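Multicopper oxidase (Pseudomonas thermotolerans, PDB 6VOW) probably couples one-electron oxidation of phenolic, lignin-type substrates to the reduction of dioxygen at its copper centres, as laccases do. Local coordinates at residues H165-L169 with L211-Q217; S170-H175 with L226-Y232; P275-L281 with T292-A297. All coordinates share one frame; numbering follows the deposited sequence. Where two conformers were deposited one is given.

Interaction 1. Residues H165-L169 with L211-Q217; sequences HELSL and LELPAGQ
The two facing sheets of a cupredoxin-type beta sandwich meet where His165, Leu167 and Leu169 pack against Leu211, Leu213, Pro214 and Gln217. Strand 165-169 belongs to the sheet that also holds strand 218-225, and strand 211-214 is an edge strand of the opposing sheet. Their axes come within 8.8 Å at 167°, too far apart for backbone pairing, and no backbone hydrogen bond joins them, so side chains carry the whole contact.

The leucines supply the apolar part. Leu167 holds CG anti to its backbone nitrogen (chi1 -173°), which sends CD2 across the gap to lie 3.7 Å from Leu213 CD2 and 4.1 Å from Leu211 CB, crossing both partners at a slant. Further along the strand, Leu169 and Leu211 reach toward each other tip to tip, with their CD1 atoms 3.9 Å apart. Leu221 and Leu223 of strand 218-225 flank Leu167 and Leu169 from within their own sheet.

At the other end, where a type II turn from Pro214 to Gln217 follows the strand, the contact changes character. Pro214 CG sits over the centre of one face of the His165 imidazole, 3.8 Å from the ring centroid, a CH-pi contact. Near the ring edge, Gln217 presents its carboxamide with the amide plane 39° from that of the imidazole. Replacing His165 with an alanine would probably leave Gln217 OE1 without its donor and open a gap over Pro214 CG. The amide's other branch, NE2, donates weakly to the carbonyl of Ala301. His165 NE2 donates to Gln217 OE1 over 2.9 Å, meeting a lone pair in the carbonyl plane.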
loop_
_atom_site.group_PDB
_atom_site.type_symbol
_atom_site.label_atom_id
_atom_site.label_comp_id
_atom_site.label_asym_id
_atom_site.label_seq_id
_atom_site.Cartn_x
_atom_site.Cartn_y
_atom_site.Cartn_z
ATOM N N HIS A 165 7.354 -21.205 1.582
ATOM C CA HIS A 165 6.583 -20.897 0.387
ATOM C C HIS A 165 5.976 -19.550 0.640
ATOM O O HIS A 165 5.694 -19.176 1.776
ATOM C CB HIS A 165 5.447 -21.889 0.153
ATOM C CG HIS A 165 5.942 -23.269 0.005
ATOM N ND1 HIS A 165 6.385 -23.783 -1.200
ATOM C CD2 HIS A 165 6.245 -24.182 0.951
ATOM C CE1 HIS A 165 6.823 -25.013 -0.997
ATOM N NE2 HIS A 165 6.767 -25.274 0.301
ATOM N N GLU A 166 5.814 -18.841 -0.446
ATOM C CA GLU A 166 5.174 -17.534 -0.420
ATOM C C GLU A 166 4.503 -17.343 -1.703
ATOM O O GLU A 166 4.847 -17.985 -2.662
ATOM C CB GLU A 166 6.180 -16.396 -0.138
ATOM C CG GLU A 166 7.222 -16.124 -1.200
ATOM C CD GLU A 166 7.805 -14.731 -1.084
ATOM O OE1 GLU A 166 8.600 -14.470 -0.143
ATOM O OE2 GLU A 166 7.395 -13.907 -1.923
ATOM N N LEU A 167 3.548 -16.441 -1.707
ATOM C CA LEU A 167 2.786 -16.125 -2.878
ATOM C C LEU A 167 2.390 -14.667 -2.753
ATOM O O LEU A 167 1.883 -14.262 -1.716
ATOM C CB LEU A 167 1.519 -16.950 -2.846
ATOM C CG LEU A 167 0.667 -16.890 -4.077
ATOM C CD1 LEU A 167 1.427 -17.437 -5.293
ATOM C CD2 LEU A 167 -0.560 -17.720 -3.798
ATOM N N SER A 168 2.626 -13.912 -3.802
ATOM C CA SER A 168 2.235 -12.531 -3.870
ATOM C C SER A 168 0.866 -12.373 -4.534
ATOM O O SER A 168 0.636 -12.910 -5.626
ATOM C CB SER A 168 3.239 -11.728 -4.680
ATOM O OG SER A 168 4.479 -11.681 -4.006
ATOM N N LEU A 169 -0.030 -11.626 -3.870
ATOM C CA LEU A 169 -1.454 -11.348 -4.332
ATOM C C LEU A 169 -1.677 -9.878 -4.387
ATOM O O LEU A 169 -1.720 -9.249 -3.348
ATOM C CB LEU A 169 -2.510 -11.952 -3.385
ATOM C CG LEU A 169 -2.931 -13.337 -3.854
ATOM C CD1 LEU A 169 -1.759 -14.215 -4.210
ATOM C CD2 LEU A 169 -3.723 -13.994 -2.773
ATOM N N LEU A 211 -5.309 -20.144 -7.447
ATOM C CA LEU A 211 -3.873 -20.237 -7.169
ATOM C C LEU A 211 -3.511 -21.530 -6.496
ATOM O O LEU A 211 -4.059 -21.869 -5.438
ATOM C CB LEU A 211 -3.477 -19.104 -6.266
ATOM C CG LEU A 211 -4.014 -17.824 -6.934
ATOM C CD1 LEU A 211 -4.164 -16.808 -5.826
ATOM C CD2 LEU A 211 -3.130 -17.336 -8.101
ATOM N N GLU A 212 -2.581 -22.251 -7.085
ATOM C CA GLU A 212 -2.163 -23.525 -6.546
ATOM C C GLU A 212 -1.141 -23.313 -5.423
ATOM O O GLU A 212 -0.238 -22.465 -5.521
ATOM C CB GLU A 212 -1.669 -24.472 -7.675
ATOM C CG GLU A 212 -2.838 -25.057 -8.512
ATOM C CD GLU A 212 -2.430 -26.033 -9.637
ATOM O OE1 GLU A 212 -1.299 -26.570 -9.597
ATOM O OE2 GLU A 212 -3.253 -26.292 -10.565
ATOM N N LEU A 213 -1.332 -24.057 -4.333
ATOM C CA LEU A 213 -0.466 -24.063 -3.170
ATOM C C LEU A 213 -0.239 -25.535 -2.708
ATOM O O LEU A 213 -1.172 -26.347 -2.809
ATOM C CB LEU A 213 -1.135 -23.280 -2.032
ATOM C CG LEU A 213 -1.395 -21.810 -2.183
ATOM C CD1 LEU A 213 -2.193 -21.342 -1.019
ATOM C CD2 LEU A 213 -0.069 -21.050 -2.228
ATOM N N PRO A 214 0.970 -25.868 -2.164
ATOM C CA PRO A 214 1.267 -27.244 -1.712
ATOM C C PRO A 214 0.611 -27.667 -0.392
ATOM O O PRO A 214 0.718 -26.937 0.619
ATOM C CB PRO A 214 2.785 -27.249 -1.561
ATOM C CG PRO A 214 3.183 -25.848 -1.373
ATOM C CD PRO A 214 2.149 -24.989 -2.049
ATOM N N ALA A 215 -0.032 -28.843 -0.407
ATOM C CA ALA A 215 -0.816 -29.321 0.749
ATOM C C ALA A 215 0.001 -29.506 1.998
ATOM O O ALA A 215 1.128 -29.849 1.951
ATOM C CB ALA A 215 -1.513 -30.624 0.445
ATOM N N GLY A 216 -0.600 -29.258 3.129
ATOM C CA GLY A 216 0.039 -29.450 4.346
ATOM C C GLY A 216 0.972 -28.308 4.652
ATOM O O GLY A 216 1.274 -28.100 5.824
ATOM N N GLN A 217 1.395 -27.517 3.667
ATOM C CA GLN A 217 2.517 -26.582 3.930
ATOM C C GLN A 217 2.000 -25.257 4.552
ATOM O O GLN A 217 0.811 -24.930 4.396
ATOM C CB GLN A 217 3.279 -26.394 2.616
ATOM C CG GLN A 217 4.792 -26.269 2.734
ATOM C CD GLN A 217 5.536 -27.543 2.635
ATOM O OE1 GLN A 217 6.500 -27.677 1.854
ATOM N NE2 GLN A 217 5.117 -28.498 3.420
#

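Interaction 2. Residues S170-H175 with L226-Y232; sequences SLKTWH and LDNTVTY
Leu171, Leu226 and Tyr232 bury the most surface here, and Leu171 serves both of the others. Its carbonyl oxygen accepts from Leu226 N (2.8 Å), while its CB lies 3.5 Å from Tyr232 CE2 as the two side chains slide past each other in opposite directions. Leu171 CG stands off one face of the phenol ring and Val230 CG1 lies 3.4 Å above the opposite one, both displaced toward the rim, so the ring has a neighbour on each side. The phenol is also fixed at its far end: Tyr232 OH and Thr173 OG1 share a hydrogen bond of 2.7 Å lying near the ring plane, and Thr201 gives that threonine hydroxyl a second partner. The intervening loop, which leads from strand 218-225 to strand 232-235 of the facing sheet in this cupredoxin-type domain, is shaped by an Asx turn. With CG anti to the backbone nitrogen (chi1 -160°), the Asp227 carboxylate spans turn and strand: OD2 accepts from Thr229 N and Val230 N, which reach it from opposite faces of its plane, and OD1 takes the backbone N-H of Thr173, although the modelled length is doubtfully short. On the remaining flank Leu226 CD1 packs 3.5 Å from Ser170 CB, its side chain about 8 Å from the bound Cu-O-Cu linkage.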
loop_
_atom_site.group_PDB
_atom_site.type_symbol
_atom_site.label_atom_id
_atom_site.label_comp_id
_atom_site.label_asym_id
_atom_site.label_seq_id
_atom_site.Cartn_x
_atom_site.Cartn_y
_atom_site.Cartn_z
ATOM N N SER A 170 -1.771 -9.344 -5.593
ATOM C CA SER A 170 -1.963 -7.901 -5.789
ATOM C C SER A 170 -3.402 -7.675 -6.215
ATOM O O SER A 170 -3.810 -8.110 -7.280
ATOM C CB SER A 170 -1.001 -7.367 -6.858
ATOM O OG SER A 170 0.351 -7.346 -6.393
ATOM N N LEU A 171 -4.156 -7.043 -5.329
ATOM C CA LEU A 171 -5.554 -6.742 -5.568
ATOM C C LEU A 171 -5.732 -5.423 -6.264
ATOM O O LEU A 171 -5.173 -4.436 -5.864
ATOM C CB LEU A 171 -6.248 -6.593 -4.235
ATOM C CG LEU A 171 -6.256 -7.919 -3.463
ATOM C CD1 LEU A 171 -6.612 -7.692 -2.006
ATOM C CD2 LEU A 171 -7.292 -8.771 -4.122
ATOM N N LYS A 172 -6.586 -5.423 -7.272
ATOM C CA LYS A 172 -6.950 -4.201 -7.943
ATOM C C LYS A 172 -8.368 -4.300 -8.494
ATOM O O LYS A 172 -8.756 -5.309 -9.152
ATOM C CB LYS A 172 -5.941 -3.852 -9.052
ATOM C CG LYS A 172 -6.114 -2.425 -9.531
ATOM C CD LYS A 172 -5.060 -2.027 -10.510
ATOM C CE LYS A 172 -4.772 -0.551 -10.297
ATOM N NZ LYS A 172 -5.868 0.315 -10.773
ATOM N N THR A 173 -9.142 -3.247 -8.211
ATOM C CA THR A 173 -10.543 -3.145 -8.652
ATOM C C THR A 173 -10.575 -2.058 -9.729
ATOM O O THR A 173 -10.527 -0.856 -9.437
ATOM C CB THR A 173 -11.447 -2.876 -7.428
ATOM O OG1 THR A 173 -11.435 -4.074 -6.695
ATOM C CG2 THR A 173 -12.949 -2.502 -7.789
ATOM N N TRP A 174 -10.586 -2.544 -10.969
ATOM C CA TRP A 174 -10.404 -1.744 -12.128
ATOM C C TRP A 174 -11.673 -1.050 -12.515
ATOM O O TRP A 174 -12.711 -1.699 -12.697
ATOM C CB TRP A 174 -10.037 -2.634 -13.285
ATOM C CG TRP A 174 -8.674 -3.217 -13.221
ATOM C CD1 TRP A 174 -8.307 -4.435 -12.684
ATOM C CD2 TRP A 174 -7.503 -2.657 -13.777
ATOM N NE1 TRP A 174 -6.985 -4.628 -12.856
ATOM C CE2 TRP A 174 -6.460 -3.551 -13.532
ATOM C CE3 TRP A 174 -7.221 -1.450 -14.444
ATOM C CZ2 TRP A 174 -5.163 -3.313 -13.958
ATOM C CZ3 TRP A 174 -5.922 -1.209 -14.836
ATOM C CH2 TRP A 174 -4.899 -2.132 -14.591
ATOM N N HIS A 175 -11.536 0.242 -12.768
ATOM C CA HIS A 175 -12.587 1.081 -13.293
ATOM C C HIS A 175 -12.681 0.848 -14.779
ATOM O O HIS A 175 -12.314 1.675 -15.549
ATOM C CB HIS A 175 -12.239 2.550 -13.125
ATOM C CG HIS A 175 -11.947 2.969 -11.737
ATOM N ND1 HIS A 175 -10.830 2.568 -11.043
ATOM C CD2 HIS A 175 -12.593 3.823 -10.929
ATOM C CE1 HIS A 175 -10.850 3.097 -9.833
ATOM N NE2 HIS A 175 -11.912 3.848 -9.734
ATOM N N LEU A 226 -3.567 -2.876 -4.236
ATOM C CA LEU A 226 -3.043 -1.936 -5.125
ATOM C C LEU A 226 -4.130 -1.083 -5.699
ATOM O O LEU A 226 -3.857 -0.349 -6.630
ATOM C CB LEU A 226 -2.178 -2.580 -6.220
ATOM C CG LEU A 226 -1.119 -3.512 -5.705
ATOM C CD1 LEU A 226 -0.283 -3.936 -6.894
ATOM C CD2 LEU A 226 -0.202 -2.843 -4.686
ATOM N N ASP A 227 -5.299 -1.065 -5.064
ATOM C CA ASP A 227 -6.407 -0.333 -5.570
ATOM C C ASP A 227 -6.402 1.125 -5.196
ATOM O O ASP A 227 -5.904 1.482 -4.218
ATOM C CB ASP A 227 -7.703 -0.942 -5.137
ATOM C CG ASP A 227 -8.854 -0.488 -6.060
ATOM O OD1 ASP A 227 -8.875 -0.963 -7.250
ATOM O OD2 ASP A 227 -9.647 0.427 -5.601
ATOM N N ASN A 228 -6.997 1.957 -6.029
ATOM C CA ASN A 228 -7.218 3.423 -5.790
ATOM C C ASN A 228 -8.178 3.683 -4.677
ATOM O O ASN A 228 -8.084 4.739 -4.074
ATOM C CB ASN A 228 -7.919 4.102 -7.007
ATOM C CG ASN A 228 -7.025 4.283 -8.214
ATOM O OD1 ASN A 228 -6.225 3.420 -8.522
ATOM N ND2 ASN A 228 -7.197 5.410 -8.939
ATOM N N THR A 229 -9.184 2.826 -4.467
ATOM C CA THR A 229 -10.324 3.162 -3.506
ATOM C C THR A 229 -10.910 2.025 -2.659
ATOM O O THR A 229 -11.445 2.284 -1.564
ATOM C CB THR A 229 -11.514 3.877 -4.247
ATOM O OG1 THR A 229 -12.512 2.937 -4.629
ATOM C CG2 THR A 229 -11.045 4.512 -5.433
ATOM N N VAL A 230 -10.838 0.796 -3.152
ATOM C CA VAL A 230 -11.478 -0.308 -2.465
ATOM C C VAL A 230 -10.834 -0.747 -1.119
ATOM O O VAL A 230 -9.679 -0.754 -0.963
ATOM C CB VAL A 230 -11.712 -1.482 -3.416
ATOM C CG1 VAL A 230 -12.308 -2.659 -2.698
ATOM C CG2 VAL A 230 -12.645 -1.049 -4.531
ATOM N N THR A 231 -11.642 -1.008 -0.121
ATOM C CA THR A 231 -11.226 -1.746 1.048
ATOM C C THR A 231 -11.785 -3.167 0.959
ATOM O O THR A 231 -12.958 -3.334 1.028
ATOM C CB THR A 231 -11.750 -1.075 2.274
ATOM O OG1 THR A 231 -11.014 0.136 2.462
ATOM C CG2 THR A 231 -11.542 -1.943 3.464
ATOM N N TYR A 232 -10.924 -4.166 0.836
ATOM C CA TYR A 232 -11.320 -5.548 0.737
ATOM C C TYR A 232 -11.453 -6.131 2.138
ATOM O O TYR A 232 -10.526 -6.094 2.928
ATOM C CB TYR A 232 -10.300 -6.303 -0.011
ATOM C CG TYR A 232 -10.069 -5.740 -1.361
ATOM C CD1 TYR A 232 -10.941 -5.998 -2.412
ATOM C CD2 TYR A 232 -8.920 -4.980 -1.621
ATOM C CE1 TYR A 232 -10.709 -5.433 -3.664
ATOM C CE2 TYR A 232 -8.667 -4.477 -2.865
ATOM C CZ TYR A 232 -9.575 -4.695 -3.874
ATOM O OH TYR A 232 -9.294 -4.136 -5.100
HETATM O O HOH W 1 -8.331 0.984 -9.065
HETATM O O HOH W 2 -11.386 0.575 -7.603
#

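Interaction 3. Residues P275-L281 with T292-A297; sequences PEAGREL and TLKSVA
Leu281 and Leu293 face each other across the open end of a beta hairpin, strands 280-285 and 288-296, in the five-stranded sheet of a cupredoxin-type sandwich. They form an antiparallel hydrogen-bonded pair. Leu281 N donates to Leu293 O at 2.7 Å (166°), and Leu293 N returns the bond to Leu281 O at 2.7 Å (171°), so both N-H groups point almost straight at their acceptors. Both side chains leave the same buried face, with Leu281 CB 4.4 Å from Leu293 CB; Leu281 continues onto Leu236, and Leu293 onto Leu211 and Leu213 of the neighbouring strand.

Next along the ladder, Glu280 and Lys294 are a non-hydrogen-bonded pair whose side chains take the other, more exposed face. Their charged ends turn to distant partners, Arg289 and Glu212 respectively, in ion pairs that are long and weak.

Ser295 closes the packed part. Its backbone N donates to Arg279 O at 2.7 Å. With OG anti to the backbone nitrogen (chi1 -179°), the hydroxyl is directed at the carbonyl of Pro275, to which it donates; the modelled distance of that bond is doubtfully short.

Beyond this serine the contact thins toward solvent. A type II turn from Glu276 to Arg279 carries Gly278 at its third position, where the backbone has positive phi. Within the turn, Glu276 and Arg279 form a salt bridge of charge alone, the carboxylate oxygen lying well out of the guanidinium plane. Across to 292-297 the grip is slight: Ala277 CB rests 3.9 Å from Ala297 CA, and Gly278 N reaches Ser295 O at 2.8 Å, but the strongly bent N-H...O angle makes this a weak bond.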
loop_
_atom_site.group_PDB
_atom_site.type_symbol
_atom_site.label_atom_id
_atom_site.label_comp_id
_atom_site.label_asym_id
_atom_site.label_seq_id
_atom_site.Cartn_x
_atom_site.Cartn_y
_atom_site.Cartn_z
ATOM N N PRO A 275 -4.752 -26.769 3.348
ATOM C CA PRO A 275 -5.359 -27.984 3.758
ATOM C C PRO A 275 -4.895 -29.097 2.867
ATOM O O PRO A 275 -4.121 -28.892 1.966
ATOM C CB PRO A 275 -6.861 -27.707 3.600
ATOM C CG PRO A 275 -6.979 -26.518 2.726
ATOM C CD PRO A 275 -5.613 -26.023 2.424
ATOM N N GLU A 276 -5.331 -30.289 3.212
ATOM C CA GLU A 276 -5.021 -31.485 2.469
ATOM C C GLU A 276 -5.364 -31.311 1.018
ATOM O O GLU A 276 -6.219 -30.506 0.695
ATOM C CB GLU A 276 -5.755 -32.681 3.078
ATOM C CG GLU A 276 -7.260 -32.552 3.331
ATOM C CD GLU A 276 -7.869 -33.877 3.778
ATOM O OE1 GLU A 276 -8.401 -33.963 4.927
ATOM O OE2 GLU A 276 -7.801 -34.842 2.978
ATOM N N ALA A 277 -4.657 -32.041 0.157
ATOM C CA ALA A 277 -4.740 -31.937 -1.311
ATOM C C ALA A 277 -6.136 -32.018 -1.923
ATOM O O ALA A 277 -7.057 -32.617 -1.335
ATOM C CB ALA A 277 -3.886 -33.023 -1.939
ATOM N N GLY A 278 -6.280 -31.426 -3.112
ATOM C CA GLY A 278 -7.575 -31.252 -3.738
ATOM C C GLY A 278 -8.559 -30.318 -3.038
ATOM O O GLY A 278 -9.560 -29.992 -3.649
ATOM N N ARG A 279 -8.332 -29.882 -1.799
ATOM C CA ARG A 279 -9.195 -28.838 -1.167
ATOM C C ARG A 279 -8.961 -27.509 -1.847
ATOM O O ARG A 279 -7.912 -27.252 -2.458
ATOM C CB ARG A 279 -8.926 -28.660 0.340
ATOM C CG ARG A 279 -9.219 -29.873 1.207
ATOM C CD ARG A 279 -10.681 -30.203 1.355
ATOM N NE ARG A 279 -10.875 -31.208 2.423
ATOM C CZ ARG A 279 -11.213 -30.973 3.708
ATOM N NH1 ARG A 279 -11.439 -29.745 4.214
ATOM N NH2 ARG A 279 -11.338 -32.010 4.525
ATOM N N GLU A 280 -9.973 -26.665 -1.744
ATOM C CA GLU A 280 -10.023 -25.428 -2.498
ATOM C C GLU A 280 -10.663 -24.514 -1.505
ATOM O O GLU A 280 -11.696 -24.850 -0.901
ATOM C CB GLU A 280 -10.866 -25.655 -3.728
ATOM C CG GLU A 280 -11.158 -24.444 -4.533
ATOM C CD GLU A 280 -12.510 -24.481 -5.274
ATOM O OE1 GLU A 280 -13.397 -23.566 -5.057
ATOM O OE2 GLU A 280 -12.679 -25.420 -6.098
ATOM N N LEU A 281 -9.981 -23.417 -1.233
ATOM C CA LEU A 281 -10.455 -22.467 -0.263
ATOM C C LEU A 281 -10.674 -21.166 -0.975
ATOM O O LEU A 281 -9.900 -20.815 -1.898
ATOM C CB LEU A 281 -9.405 -22.224 0.799
ATOM C CG LEU A 281 -8.978 -23.310 1.786
ATOM C CD1 LEU A 281 -9.514 -24.685 1.467
ATOM C CD2 LEU A 281 -7.448 -23.302 1.877
ATOM N N THR A 292 -9.356 -18.240 -5.396
ATOM C CA THR A 292 -9.439 -19.550 -4.910
ATOM C C THR A 292 -8.010 -20.159 -4.754
ATOM O O THR A 292 -7.246 -20.176 -5.696
ATOM C CB THR A 292 -10.273 -20.352 -5.929
ATOM O OG1 THR A 292 -11.566 -19.761 -6.027
ATOM C CG2 THR A 292 -10.470 -21.652 -5.458
ATOM N N LEU A 293 -7.755 -20.737 -3.592
ATOM C CA LEU A 293 -6.504 -21.378 -3.239
ATOM C C LEU A 293 -6.771 -22.841 -3.248
ATOM O O LEU A 293 -7.496 -23.328 -2.389
ATOM C CB LEU A 293 -6.089 -20.983 -1.827
ATOM C CG LEU A 293 -5.945 -19.500 -1.593
ATOM C CD1 LEU A 293 -5.443 -19.384 -0.181
ATOM C CD2 LEU A 293 -5.003 -18.827 -2.555
ATOM N N LYS A 294 -6.238 -23.512 -4.265
ATOM C CA LYS A 294 -6.385 -24.939 -4.446
ATOM C C LYS A 294 -5.183 -25.551 -3.842
ATOM O O LYS A 294 -4.072 -25.272 -4.272
ATOM C CB LYS A 294 -6.457 -25.328 -5.941
ATOM C CG LYS A 294 -6.696 -26.815 -6.198
ATOM C CD LYS A 294 -7.248 -27.110 -7.614
ATOM C CE LYS A 294 -6.145 -27.401 -8.657
ATOM N NZ LYS A 294 -6.458 -26.891 -10.032
ATOM N N SER A 295 -5.418 -26.385 -2.838
ATOM C CA SER A 295 -4.384 -27.177 -2.228
ATOM C C SER A 295 -3.952 -28.246 -3.196
ATOM O O SER A 295 -4.743 -29.111 -3.539
ATOM C CB SER A 295 -4.957 -27.881 -1.012
ATOM O OG SER A 295 -3.944 -28.646 -0.403
ATOM N N VAL A 296 -2.695 -28.209 -3.609
ATOM C CA VAL A 296 -2.135 -29.197 -4.544
ATOM C C VAL A 296 -1.270 -30.214 -3.762
ATOM O O VAL A 296 -0.755 -29.890 -2.689
ATOM C CB VAL A 296 -1.342 -28.457 -5.627
ATOM C CG1 VAL A 296 -0.951 -29.359 -6.800
ATOM C CG2 VAL A 296 -2.201 -27.315 -6.145
ATOM N N ALA A 297 -1.116 -31.434 -4.284
ATOM C CA ALA A 297 -0.345 -32.489 -3.579
ATOM C C ALA A 297 1.128 -32.152 -3.548
ATOM O O ALA A 297 1.742 -31.942 -4.582
ATOM C CB ALA A 297 -0.564 -33.864 -4.191
#

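How the interactions relate
Strand 165-174 enters first and feeds two contacts in turn. Its first half closes a loop of 41 residues onto 211-217 in interaction 1; its second half closes one of 50 residues onto 226-232 in interaction 2. The segments alternate along the chain, so these closures cross, their centres 22 Å apart. Interaction 3 follows in series as a local hairpin closure with ten residues between its segments. It abuts interaction 1: strand 210-214 runs parallel beside 288-296, with a probable hydrogen bond between Leu211 N and Thr292 O. Together interactions 1 and 3 tie one outer end of the sandwich, while interaction 2 binds its copper-facing side.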